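Na-K-Cl cotransporter (PDB 3G40) belongs to the cation-chloride cotransporter family and probably moves chloride together with cations across the membrane, the part here being its cytoplasmic C-terminal domain. Local coordinates at residues A[212-215]-A[216-220]; A[201-204]-A[205-209]; A[173-176]-A[177-181]; A[275-278]-A[279-283]. One frame throughout, in Å; residues are numbered along the deposited sequence.

Contact 1: A[212-215]-A[216-220]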
ATOM      1  N   GLU A 212      28.413 -17.852   6.920  1.00 34.90           N
ATOM      2  CA  GLU A 212      28.954 -16.525   6.673  1.00 35.77           C
ATOM      3  C   GLU A 212      29.732 -16.489   5.359  1.00 34.73           C
ATOM      4  O   GLU A 212      29.563 -15.561   4.566  1.00 39.68           O
ATOM      5  CB  GLU A 212      29.880 -16.110   7.824  1.00 39.36           C
ATOM      6  CG  GLU A 212      30.435 -14.706   7.688  1.00 51.29           C
ATOM      7  CD  GLU A 212      29.379 -13.642   7.957  1.00 51.92           C
ATOM      8  OE1 GLU A 212      28.510 -13.876   8.830  1.00 52.04           O
ATOM      9  OE2 GLU A 212      29.419 -12.573   7.305  1.00 49.89           O
ATOM     10  N   ASN A 213      30.552 -17.424   5.114  1.00 33.23           N
ATOM     11  CA  ASN A 213      31.350 -17.452   3.973  1.00 34.09           C
ATOM     12  C   ASN A 213      30.472 -17.686   2.737  1.00 36.86           C
ATOM     13  O   ASN A 213      30.714 -17.182   1.858  1.00 38.80           O
ATOM     14  CB  ASN A 213      32.492 -18.468   4.046  1.00 20.00           C
ATOM     15  CG  ASN A 213      33.564 -18.129   5.108  1.00 20.00           C
ATOM     16  OD1 ASN A 213      33.784 -17.114   5.504  1.00 20.00           O
ATOM     17  ND2 ASN A 213      34.189 -19.042   5.430  1.00 20.00           N
ATOM     18  N   PHE A 214      29.510 -18.555   2.837  1.00 40.99           N
ATOM     19  CA  PHE A 214      28.583 -18.807   1.742  1.00 39.30           C
ATOM     20  C   PHE A 214      27.831 -17.538   1.344  1.00 40.60           C
ATOM     21  O   PHE A 214      27.766 -17.206   0.166  1.00 38.05           O
ATOM     22  CB  PHE A 214      27.622 -19.932   2.117  1.00 42.72           C
ATOM     23  CG  PHE A 214      26.519 -20.136   1.129  1.00 43.22           C
ATOM     24  CD1 PHE A 214      26.719 -20.914  -0.003  1.00 49.03           C
ATOM     25  CD2 PHE A 214      25.283 -19.555   1.332  1.00 43.20           C
ATOM     26  CE1 PHE A 214      25.696 -21.097  -0.927  1.00 48.40           C
ATOM     27  CE2 PHE A 214      24.246 -19.740   0.401  1.00 44.27           C
ATOM     28  CZ  PHE A 214      24.465 -20.518  -0.718  1.00 39.76           C
ATOM     29  N   LEU A 215      27.285 -16.818   2.326  1.00 37.78           N
ATOM     30  CA  LEU A 215      26.564 -15.573   2.058  1.00 38.80           C
ATOM     31  C   LEU A 215      27.438 -14.495   1.412  1.00 42.12           C
ATOM     32  O   LEU A 215      27.007 -13.809   0.480  1.00 36.13           O
ATOM     33  CB  LEU A 215      25.913 -15.029   3.332  1.00 35.59           C
ATOM     34  CG  LEU A 215      24.901 -15.973   3.992  1.00 44.87           C
ATOM     35  CD1 LEU A 215      24.192 -15.274   5.151  1.00 40.78           C
ATOM     36  CD2 LEU A 215      23.899 -16.507   2.980  1.00 49.50           C
ATOM     37  N   GLN A 216      28.660 -14.335   1.902  1.00 37.08           N
ATOM     38  CA  GLN A 216      29.584 -13.375   1.294  1.00 41.09           C
ATOM     39  C   GLN A 216      29.889 -13.786  -0.158  1.00 47.11           C
ATOM     40  O   GLN A 216      30.014 -12.940  -1.046  1.00 40.85           O
ATOM     41  CB  GLN A 216      30.883 -13.253   2.097  1.00 40.00           C
ATOM     42  CG  GLN A 216      30.729 -12.612   3.490  1.00 40.95           C
ATOM     43  CD  GLN A 216      30.555 -11.100   3.456  1.00 46.15           C
ATOM     44  OE1 GLN A 216      30.220 -10.522   2.422  1.00 49.50           O
ATOM     45  NE2 GLN A 216      30.771 -10.452   4.602  1.00 43.22           N
ATOM     46  N   SER A 217      30.020 -15.086  -0.392  1.00 42.78           N
ATOM     47  CA  SER A 217      30.323 -15.577  -1.737  1.00 47.79           C
ATOM     48  C   SER A 217      29.162 -15.366  -2.696  1.00 47.36           C
ATOM     49  O   SER A 217      29.363 -15.011  -3.864  1.00 44.83           O
ATOM     50  CB  SER A 217      30.706 -17.056  -1.708  1.00 42.35           C
ATOM     51  OG  SER A 217      31.910 -17.215  -0.988  1.00 56.93           O
ATOM     52  N   LEU A 218      27.958 -15.610  -2.193  1.00 40.06           N
ATOM     53  CA  LEU A 218      26.737 -15.420  -2.971  1.00 41.17           C
ATOM     54  C   LEU A 218      26.619 -13.966  -3.401  1.00 45.60           C
ATOM     55  O   LEU A 218      26.387 -13.679  -4.574  1.00 42.26           O
ATOM     56  CB  LEU A 218      25.522 -15.825  -2.139  1.00 39.08           C
ATOM     57  CG  LEU A 218      24.160 -15.901  -2.814  1.00 50.06           C
ATOM     58  CD1 LEU A 218      24.184 -17.006  -3.854  1.00 48.25           C
ATOM     59  CD2 LEU A 218      23.094 -16.166  -1.767  1.00 54.11           C
ATOM     60  N   ALA A 219      26.796 -13.044  -2.460  1.00 39.08           N
ATOM     61  CA  ALA A 219      26.730 -11.619  -2.783  1.00 46.77           C
ATOM     62  C   ALA A 219      27.804 -11.233  -3.793  1.00 46.70           C
ATOM     63  O   ALA A 219      27.553 -10.483  -4.737  1.00 46.43           O
ATOM     64  CB  ALA A 219      26.862 -10.775  -1.539  1.00 41.55           C
ATOM     65  N   GLU A 220      29.000 -11.762  -3.593  1.00 40.42           N
ATOM     66  CA  GLU A 220      30.112 -11.448  -4.467  1.00 43.76           C
ATOM     67  C   GLU A 220      29.905 -11.991  -5.887  1.00 45.45           C
ATOM     68  O   GLU A 220      30.133 -11.277  -6.857  1.00 49.55           O
ATOM     69  CB  GLU A 220      31.424 -11.949  -3.861  1.00 42.27           C
ATOM     70  CG  GLU A 220      32.639 -11.159  -4.301  1.00 62.79           C
ATOM     71  CD  GLU A 220      33.223 -11.673  -5.595  1.00 77.81           C
ATOM     72  OE1 GLU A 220      32.882 -12.813  -5.978  1.00 77.66           O
ATOM     73  OE2 GLU A 220      34.023 -10.944  -6.223  1.00 86.23           O
TER
HETATM   74  O   HOH W   1      31.867 -12.163   6.505  1.00 37.81           O

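Contact 2: A[201-204]-A[205-209]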
ATOM      1  N   PHE A 201      20.695 -19.185   9.517  1.00 40.24           N
ATOM      2  CA  PHE A 201      20.887 -19.677  10.886  1.00 45.11           C
ATOM      3  C   PHE A 201      21.795 -20.892  10.862  1.00 40.78           C
ATOM      4  O   PHE A 201      21.933 -21.550   9.828  1.00 47.05           O
ATOM      5  CB  PHE A 201      19.539 -20.041  11.507  1.00 53.68           C
ATOM      6  CG  PHE A 201      18.697 -20.897  10.618  1.00 69.20           C
ATOM      7  CD1 PHE A 201      18.684 -22.273  10.773  1.00 82.17           C
ATOM      8  CD2 PHE A 201      17.942 -20.331   9.606  1.00 79.83           C
ATOM      9  CE1 PHE A 201      17.913 -23.067   9.943  1.00 87.16           C
ATOM     10  CE2 PHE A 201      17.174 -21.117   8.769  1.00 81.35           C
ATOM     11  CZ  PHE A 201      17.161 -22.489   8.937  1.00 85.02           C
ATOM     12  N   ALA A 202      22.425 -21.184  12.001  1.00 38.67           N
ATOM     13  CA  ALA A 202      23.369 -22.280  12.088  1.00 43.49           C
ATOM     14  C   ALA A 202      23.402 -22.787  13.526  1.00 47.76           C
ATOM     15  O   ALA A 202      23.307 -21.990  14.462  1.00 46.57           O
ATOM     16  CB  ALA A 202      24.742 -21.810  11.660  1.00 45.34           C
ATOM     17  N   PRO A 203      23.538 -24.112  13.699  1.00 51.38           N
ATOM     18  CA  PRO A 203      23.556 -24.813  14.991  1.00 52.84           C
ATOM     19  C   PRO A 203      24.909 -24.740  15.690  1.00 52.04           C
ATOM     20  O   PRO A 203      24.974 -24.779  16.924  1.00 48.24           O
ATOM     21  CB  PRO A 203      23.291 -26.277  14.605  1.00 52.05           C
ATOM     22  CG  PRO A 203      23.133 -26.305  13.125  1.00 60.28           C
ATOM     23  CD  PRO A 203      23.701 -25.044  12.576  1.00 54.77           C
ATOM     24  N   THR A 204      25.983 -24.658  14.910  1.00 54.41           N
ATOM     25  CA  THR A 204      27.333 -24.721  15.474  1.00 56.23           C
ATOM     26  C   THR A 204      28.235 -23.612  14.942  1.00 49.62           C
ATOM     27  O   THR A 204      27.918 -22.975  13.941  1.00 47.70           O
ATOM     28  CB  THR A 204      27.991 -26.081  15.185  1.00 59.36           C
ATOM     29  OG1 THR A 204      28.200 -26.228  13.773  1.00 53.01           O
ATOM     30  CG2 THR A 204      27.107 -27.214  15.687  1.00 62.95           C
ATOM     31  N   ALA A 205      29.358 -23.384  15.615  1.00 48.71           N
ATOM     32  CA  ALA A 205      30.316 -22.376  15.177  1.00 49.83           C
ATOM     33  C   ALA A 205      30.858 -22.701  13.797  1.00 48.49           C
ATOM     34  O   ALA A 205      30.960 -21.816  12.948  1.00 42.76           O
ATOM     35  CB  ALA A 205      31.466 -22.243  16.174  1.00 45.89           C
ATOM     36  N   ILE A 206      31.212 -23.966  13.580  1.00 45.39           N
ATOM     37  CA  ILE A 206      31.712 -24.402  12.275  1.00 47.65           C
ATOM     38  C   ILE A 206      30.689 -24.163  11.159  1.00 47.69           C
ATOM     39  O   ILE A 206      31.040 -23.733  10.053  1.00 45.85           O
ATOM     40  CB  ILE A 206      32.129 -25.884  12.293  1.00 52.65           C
ATOM     41  CG1 ILE A 206      33.393 -26.062  13.146  1.00 61.02           C
ATOM     42  CG2 ILE A 206      32.373 -26.390  10.882  1.00 60.35           C
ATOM     43  CD1 ILE A 206      33.719 -27.507  13.488  1.00 66.71           C
ATOM     44  N   GLN A 207      29.427 -24.460  11.439  1.00 43.02           N
ATOM     45  CA  GLN A 207      28.380 -24.205  10.459  1.00 46.61           C
ATOM     46  C   GLN A 207      28.117 -22.713  10.296  1.00 45.38           C
ATOM     47  O   GLN A 207      27.839 -22.246   9.193  1.00 41.91           O
ATOM     48  CB  GLN A 207      27.084 -24.943  10.813  1.00 46.00           C
ATOM     49  CG  GLN A 207      27.194 -26.453  10.684  1.00 62.79           C
ATOM     50  CD  GLN A 207      25.858 -27.151  10.819  1.00 77.40           C
ATOM     51  OE1 GLN A 207      24.863 -26.736  10.223  1.00 85.25           O
ATOM     52  NE2 GLN A 207      25.829 -28.224  11.603  1.00 88.71           N
ATOM     53  N   ALA A 208      28.196 -21.966  11.391  1.00 38.92           N
ATOM     54  CA  ALA A 208      27.957 -20.530  11.324  1.00 43.21           C
ATOM     55  C   ALA A 208      29.011 -19.859  10.441  1.00 41.92           C
ATOM     56  O   ALA A 208      28.682 -19.018   9.605  1.00 39.45           O
ATOM     57  CB  ALA A 208      27.929 -19.898  12.739  1.00 39.18           C
ATOM     58  N   GLN A 209      30.275 -20.236  10.631  1.00 40.27           N
ATOM     59  CA  GLN A 209      31.361 -19.724   9.801  1.00 40.75           C
ATOM     60  C   GLN A 209      31.132 -20.067   8.332  1.00 47.03           C
ATOM     61  O   GLN A 209      31.299 -19.227   7.454  1.00 37.46           O
ATOM     62  CB  GLN A 209      32.712 -20.297  10.240  1.00 42.90           C
ATOM     63  CG  GLN A 209      33.878 -19.783   9.405  1.00 42.05           C
ATOM     64  CD  GLN A 209      34.159 -18.311   9.658  1.00 44.12           C
ATOM     65  OE1 GLN A 209      34.794 -17.956  10.646  1.00 45.13           O
ATOM     66  NE2 GLN A 209      33.688 -17.440   8.756  1.00 36.96           N
TER

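Contact 3: A[173-176]-A[177-181]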
ATOM      1  N   MET A 173      26.319 -23.940  -8.679  1.00137.08           N
ATOM      2  CA  MET A 173      25.287 -23.255  -9.446  1.00128.67           C
ATOM      3  C   MET A 173      23.944 -23.791  -8.988  1.00119.77           C
ATOM      4  O   MET A 173      22.958 -23.059  -8.935  1.00121.29           O
ATOM      5  CB  MET A 173      25.467 -23.486 -10.942  1.00131.86           C
ATOM      6  CG  MET A 173      26.749 -22.906 -11.484  1.00133.84           C
ATOM      7  SD  MET A 173      26.849 -21.109 -11.346  1.00197.78           S
ATOM      8  CE  MET A 173      26.106 -20.598 -12.899  1.00 67.21           C
ATOM      9  N   GLU A 174      23.927 -25.078  -8.649  1.00109.65           N
ATOM     10  CA  GLU A 174      22.765 -25.713  -8.045  1.00 96.28           C
ATOM     11  C   GLU A 174      22.536 -25.168  -6.638  1.00 76.54           C
ATOM     12  O   GLU A 174      22.983 -25.756  -5.649  1.00 72.48           O
ATOM     13  CB  GLU A 174      22.953 -27.230  -7.990  1.00103.75           C
ATOM     14  CG  GLU A 174      22.785 -27.927  -9.329  1.00113.37           C
ATOM     15  CD  GLU A 174      21.339 -27.971  -9.786  1.00118.22           C
ATOM     16  OE1 GLU A 174      20.465 -27.479  -9.040  1.00119.17           O
ATOM     17  OE2 GLU A 174      21.077 -28.502 -10.887  1.00119.88           O
ATOM     18  N   LEU A 175      21.843 -24.035  -6.560  1.00 53.37           N
ATOM     19  CA  LEU A 175      21.520 -23.430  -5.276  1.00 50.05           C
ATOM     20  C   LEU A 175      20.390 -24.194  -4.607  1.00 54.30           C
ATOM     21  O   LEU A 175      20.129 -24.010  -3.425  1.00 56.13           O
ATOM     22  CB  LEU A 175      21.121 -21.968  -5.461  1.00 54.18           C
ATOM     23  CG  LEU A 175      22.248 -21.025  -5.888  1.00 49.12           C
ATOM     24  CD1 LEU A 175      21.707 -19.637  -6.119  1.00 48.40           C
ATOM     25  CD2 LEU A 175      23.343 -21.003  -4.833  1.00 47.65           C
ATOM     26  N   GLY A 176      19.719 -25.050  -5.374  1.00 49.52           N
ATOM     27  CA  GLY A 176      18.548 -25.748  -4.880  1.00 48.41           C
ATOM     28  C   GLY A 176      17.371 -24.795  -4.859  1.00 50.93           C
ATOM     29  O   GLY A 176      17.316 -23.860  -5.653  1.00 47.80           O
ATOM     30  N   ASN A 177      16.437 -25.002  -3.935  1.00 50.40           N
ATOM     31  CA  ASN A 177      15.201 -24.219  -3.942  1.00 50.58           C
ATOM     32  C   ASN A 177      15.357 -22.804  -3.386  1.00 46.64           C
ATOM     33  O   ASN A 177      14.780 -22.472  -2.346  1.00 44.42           O
ATOM     34  CB  ASN A 177      14.095 -24.969  -3.193  1.00 49.69           C
ATOM     35  CG  ASN A 177      12.744 -24.292  -3.323  1.00 49.04           C
ATOM     36  OD1 ASN A 177      12.462 -23.629  -4.322  1.00 47.68           O
ATOM     37  ND2 ASN A 177      11.899 -24.459  -2.315  1.00 46.79           N
ATOM     38  N   MET A 178      16.128 -21.965  -4.077  1.00 37.47           N
ATOM     39  CA  MET A 178      16.290 -20.580  -3.648  1.00 37.35           C
ATOM     40  C   MET A 178      16.605 -19.625  -4.798  1.00 37.05           C
ATOM     41  O   MET A 178      16.863 -18.438  -4.573  1.00 39.21           O
ATOM     42  CB  MET A 178      17.384 -20.458  -2.555  1.00 38.16           C
ATOM     43  CG  MET A 178      18.803 -20.636  -3.082  1.00 41.05           C
ATOM     44  SD  MET A 178      20.078 -20.087  -1.902  1.00 48.28           S
ATOM     45  CE  MET A 178      19.717 -21.154  -0.510  1.00163.39           C
ATOM     46  N   ASP A 179      16.587 -20.129  -6.029  1.00 37.88           N
ATOM     47  CA  ASP A 179      16.916 -19.277  -7.169  1.00 39.69           C
ATOM     48  C   ASP A 179      15.909 -18.142  -7.361  1.00 44.12           C
ATOM     49  O   ASP A 179      16.302 -16.983  -7.560  1.00 39.47           O
ATOM     50  CB  ASP A 179      17.024 -20.097  -8.450  1.00 44.67           C
ATOM     51  CG  ASP A 179      18.199 -21.039  -8.433  1.00 45.14           C
ATOM     52  OD1 ASP A 179      19.237 -20.701  -9.026  1.00 47.19           O
ATOM     53  OD2 ASP A 179      18.077 -22.114  -7.822  1.00 47.03           O
ATOM     54  N   LEU A 180      14.621 -18.478  -7.310  1.00 38.91           N
ATOM     55  CA  LEU A 180      13.557 -17.486  -7.498  1.00 40.66           C
ATOM     56  C   LEU A 180      13.603 -16.478  -6.343  1.00 34.01           C
ATOM     57  O   LEU A 180      13.469 -15.273  -6.552  1.00 35.77           O
ATOM     58  CB  LEU A 180      12.182 -18.176  -7.547  1.00 37.53           C
ATOM     59  CG  LEU A 180      11.068 -17.673  -8.467  1.00 53.19           C
ATOM     60  CD1 LEU A 180       9.692 -18.017  -7.879  1.00 48.01           C
ATOM     61  CD2 LEU A 180      11.179 -16.188  -8.788  1.00 41.55           C
ATOM     62  N   ALA A 181      13.803 -16.975  -5.122  1.00 38.61           N
ATOM     63  CA  ALA A 181      13.927 -16.100  -3.952  1.00 35.14           C
ATOM     64  C   ALA A 181      15.018 -15.043  -4.148  1.00 33.93           C
ATOM     65  O   ALA A 181      14.789 -13.852  -3.934  1.00 31.76           O
ATOM     66  CB  ALA A 181      14.202 -16.927  -2.678  1.00 32.42           C
TER

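Contact 4: A[275-278]-A[279-283]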
ATOM      1  N   ALA A 275       8.893 -18.111  -2.111  1.00 38.45           N
ATOM      2  CA  ALA A 275       9.236 -18.427  -3.484  1.00 38.67           C
ATOM      3  C   ALA A 275       9.657 -19.883  -3.687  1.00 39.78           C
ATOM      4  O   ALA A 275      10.634 -20.351  -3.088  1.00 43.22           O
ATOM      5  CB  ALA A 275      10.320 -17.482  -3.974  1.00 40.93           C
ATOM      6  N   LEU A 276       8.916 -20.594  -4.542  1.00 37.87           N
ATOM      7  CA  LEU A 276       9.244 -21.971  -4.905  1.00 38.76           C
ATOM      8  C   LEU A 276       9.788 -21.981  -6.323  1.00 45.49           C
ATOM      9  O   LEU A 276       9.152 -21.457  -7.239  1.00 43.12           O
ATOM     10  CB  LEU A 276       8.005 -22.867  -4.805  1.00 36.50           C
ATOM     11  CG  LEU A 276       8.074 -24.287  -5.369  1.00 47.78           C
ATOM     12  CD1 LEU A 276       9.077 -25.156  -4.618  1.00 47.31           C
ATOM     13  CD2 LEU A 276       6.688 -24.915  -5.325  1.00 43.49           C
ATOM     14  N   ASP A 277      10.966 -22.570  -6.499  1.00 41.02           N
ATOM     15  CA  ASP A 277      11.611 -22.656  -7.806  1.00 45.09           C
ATOM     16  C   ASP A 277      10.877 -23.609  -8.750  1.00 50.65           C
ATOM     17  O   ASP A 277      10.220 -24.550  -8.310  1.00 43.16           O
ATOM     18  CB  ASP A 277      13.032 -23.192  -7.661  1.00 50.54           C
ATOM     19  CG  ASP A 277      13.981 -22.183  -7.067  1.00 44.02           C
ATOM     20  OD1 ASP A 277      13.562 -21.044  -6.773  1.00 40.93           O
ATOM     21  OD2 ASP A 277      15.157 -22.542  -6.910  1.00 46.78           O
ATOM     22  N   SER A 278      11.023 -23.381 -10.047  1.00 45.25           N
ATOM     23  CA  SER A 278      10.537 -24.340 -11.029  1.00 54.10           C
ATOM     24  C   SER A 278      11.549 -25.468 -11.083  1.00 57.91           C
ATOM     25  O   SER A 278      11.221 -26.607 -11.421  1.00 56.35           O
ATOM     26  CB  SER A 278      10.432 -23.697 -12.407  1.00 55.43           C
ATOM     27  OG  SER A 278      11.711 -23.291 -12.868  1.00 54.56           O
ATOM     28  N   GLY A 279      12.788 -25.135 -10.745  1.00 50.53           N
ATOM     29  CA  GLY A 279      13.884 -26.083 -10.842  1.00 55.75           C
ATOM     30  C   GLY A 279      14.722 -25.806 -12.075  1.00 61.68           C
ATOM     31  O   GLY A 279      15.807 -26.363 -12.247  1.00 63.81           O
ATOM     32  N   GLU A 280      14.213 -24.933 -12.938  1.00 57.47           N
ATOM     33  CA  GLU A 280      14.894 -24.596 -14.178  1.00 61.78           C
ATOM     34  C   GLU A 280      15.662 -23.278 -14.095  1.00 65.75           C
ATOM     35  O   GLU A 280      16.474 -22.976 -14.968  1.00 75.37           O
ATOM     36  CB  GLU A 280      13.892 -24.566 -15.337  1.00 57.04           C
ATOM     37  CG  GLU A 280      13.185 -25.901 -15.541  1.00 66.15           C
ATOM     38  CD  GLU A 280      12.211 -25.887 -16.710  1.00 85.94           C
ATOM     39  OE1 GLU A 280      11.834 -24.784 -17.167  1.00 94.27           O
ATOM     40  OE2 GLU A 280      11.819 -26.984 -17.169  1.00 89.52           O
ATOM     41  N   GLU A 281      15.408 -22.490 -13.053  1.00 58.42           N
ATOM     42  CA  GLU A 281      16.133 -21.233 -12.888  1.00 61.71           C
ATOM     43  C   GLU A 281      17.572 -21.481 -12.431  1.00 61.49           C
ATOM     44  O   GLU A 281      17.842 -22.369 -11.616  1.00 59.15           O
ATOM     45  CB  GLU A 281      15.431 -20.300 -11.893  1.00 64.06           C
ATOM     46  CG  GLU A 281      13.916 -20.301 -11.966  1.00 62.31           C
ATOM     47  CD  GLU A 281      13.277 -21.282 -10.998  1.00 59.04           C
ATOM     48  OE1 GLU A 281      12.170 -20.988 -10.502  1.00 55.45           O
ATOM     49  OE2 GLU A 281      13.876 -22.343 -10.728  1.00 54.60           O
ATOM     50  N   ASN A 282      18.491 -20.696 -12.983  1.00 50.25           N
ATOM     51  CA  ASN A 282      19.864 -20.645 -12.510  1.00 56.61           C
ATOM     52  C   ASN A 282      20.157 -19.194 -12.180  1.00 53.26           C
ATOM     53  O   ASN A 282      20.597 -18.429 -13.041  1.00 52.53           O
ATOM     54  CB  ASN A 282      20.835 -21.159 -13.574  1.00 64.48           C
ATOM     55  CG  ASN A 282      22.279 -21.192 -13.082  1.00 73.96           C
ATOM     56  OD1 ASN A 282      22.674 -20.421 -12.200  1.00 65.27           O
ATOM     57  ND2 ASN A 282      23.076 -22.088 -13.660  1.00 77.56           N
ATOM     58  N   ALA A 283      19.884 -18.812 -10.937  1.00 47.96           N
ATOM     59  CA  ALA A 283      19.954 -17.413 -10.541  1.00 49.74           C
ATOM     60  C   ALA A 283      21.326 -16.797 -10.798  1.00 51.35           C
ATOM     61  O   ALA A 283      21.417 -15.704 -11.351  1.00 48.12           O
ATOM     62  CB  ALA A 283      19.551 -17.244  -9.071  1.00 44.75           C
TER

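Contact 1: A[212-215]-A[216-220]
Ser217 meets the carbonyl oxygen of Asn213 twice. Its backbone N donates to Asn213 O at 3.2 Å, the regular bond one helical turn back, while Ser217 OG donates to the same Asn213 O at 3.1 Å. The two donors come from opposite faces of the carbonyl plane, so the oxygen is gripped from both without one displacing the other. The hydroxyl reaches back because OG lies beside its own backbone N, anti to the carbonyl carbon (chi1 -65°). With an alanine here, the Asn213 carbonyl would probably lose this second donor and be left with the backbone bond.

On the next flank Glu212 and Gln216 run side by side and point the same way, each chain bent at its second torsion. Glu212 OE2 and Gln216 NE2 stand 3.7 Å apart, and a water closes the gap: it donates to Glu212 OE2 at 2.6 Å and accepts from Gln216 NE2 at 2.8 Å. The carboxylate and amide planes are turned 64° from each other.

All these residues belong to helix 205-222, the crossover helix of a beta-alpha-beta unit between the parallel strands 195-201 and 228-232. On its buried side Phe214 CE2 approaches Leu218 CD2 obliquely at 4.3 Å, and Leu218 N donates to Phe214 O at 2.9 Å. Farther out, the Phe214 ring meets that of Trp169, and Leu215 and Ala219 lie on Phe198 and Met229 of the two flanking strands. Ala219 N donates to Leu215 O in a nearly straight bond (170° at the hydrogen).

Contact 2: A[201-204]-A[205-209]
Ala208 N donates to Thr204 O at 2.8 Å, closing the first turn of helix 205-222 directly after the loop that leaves strand 195-201. Thr204 is the N-cap: its OG1 accepts from Gln207 N at 3.2 Å, with 158° at the hydrogen. OG1 is set between the backbone N and the carbonyl carbon (chi1 66°), which turns it over the helix start.

Gln207 then lies against both loop residues. Its CG comes within 3.3 Å of Thr204 OG1, and the extended chain beyond carries the amide across the Pro203 ring at about a right angle, Gln207 OE1 sitting 3.1 Å from Pro203 CD. An alanine in its place is likely to leave Pro203 CG and CD without the amide that lies on them, although the cap itself uses only backbone N of this residue.

Farther into the fold, Ala202 CB packs on Ala208 CB at 3.9 Å and presses on Ala208 CA at 3.5 Å, tighter than usual; both alanines also touch Val231 of strand 228-232. Chemically, the threonine oxygen supplies an acceptor to a first-turn N-H, which lies too early in the helix for the regular bond to a carbonyl four residues back within it, and the helix end would probably polarise the hydroxyl in turn.

Contact 3: A[173-176]-A[177-181]
Two oxygens face each other where a donor would be expected: Asp179 OD2 lies 2.9 Å from Gly176 O, and both are acceptors. Asp277 OD2 also comes close to the same glycine carbonyl, so three oxygens gather at the start of helix 179-192.

The backbone here is an inverse gamma turn centred on Asn177. Met178 N donates to Gly176 O at 2.7 Å, but the bond is bent, as in such a tight turn: 141° at the hydrogen, and 100° at the carbonyl oxygen. Gly176 has a positive phi, and a CB placed there would clash with Asn177 N.

Beside the turn, Leu175 CB rests against Met178 CG at 3.6 Å. The methionine CG is placed between its backbone N and carbonyl carbon (chi1 73°), which brings the chain alongside the leucine. Leu175 CD1 lies 4.0 Å from Asp179 OD1, the two side chains slanting past each other.

Met178 holds the N-cap position with a side chain that cannot accept there; the carboxylate of Asp277 takes the N-H groups of Asp179 and Leu180 instead. Asp179 OD1 accepts from Ala283 N, while Asn177 uses its amide for Asp277 N and Leu252 O. The crowding of Asp179 OD2 against a carbonyl would probably raise the affinity of this buried acid for a proton, an effect that the nearby helix start is likely to oppose.

Contact 4: A[275-278]-A[279-283]
Glu281 reaches back over Ser278, which forms an ST turn just after strand 271-276 ends, on the way to the short helix 283-286. CB leaves the backbone toward residues 275-278, and CG passes 3.8 Å from Ser278 OG. The chain then bends (chi2 93°), bringing CD to 3.2 Å from that same Ser278 OG and laying the carboxylate against the backbone of the turn. OE1 accepts from Ser278 N at 2.7 Å on its syn side. OE2 accepts from Gly279 N at 3.0 Å, this donor standing above the carboxylate, 37° out of its plane. One acid thus takes two successive N-H groups, which would limit the rotation of its carboxylate.

The same oxygens crowd Asp277: its CB lies 3.3 Å from Glu281 OE2, and Asp277 OD1 is 4.0 Å from Glu281 OE1. The two carboxylates, their planes 63° apart, carry like charges that are probably tolerated because each has its own N-H donors; those of Asp277 are Leu180 N and Asp179 N at the start of helix 179-192.

Gly279 has a positive phi at which a CB would be jammed against Ser278 O. Glu280 sends its extended chain to a salt bridge with Arg138, while its backbone completes the ST turn: Glu280 N donates to Ser278 OG, 3.0 Å away.

From the N terminus, contact 3 comes first, turning the loop after strand 157-161 into helix 179-192. Contact 2 then closes the loop from strand 195-201 into helix 205-222, and contact 1 runs on along that helix. Contact 4 follows last, leaving strand 271-276. The four are in series: none encloses or crosses another. Space reorders them. Contacts 3 and 4, centres about 6 Å apart, join through Asp179 OD1 with Ala283 N and Leu180 N with Asp277 OD1, tying the start of helix 179-192 to the loop after strand 271-276. Contact 1 touches contact 3 where Leu218 and Phe214 pack on Leu175, whereas contact 2 lies about 26 Å from contact 4, centre to centre.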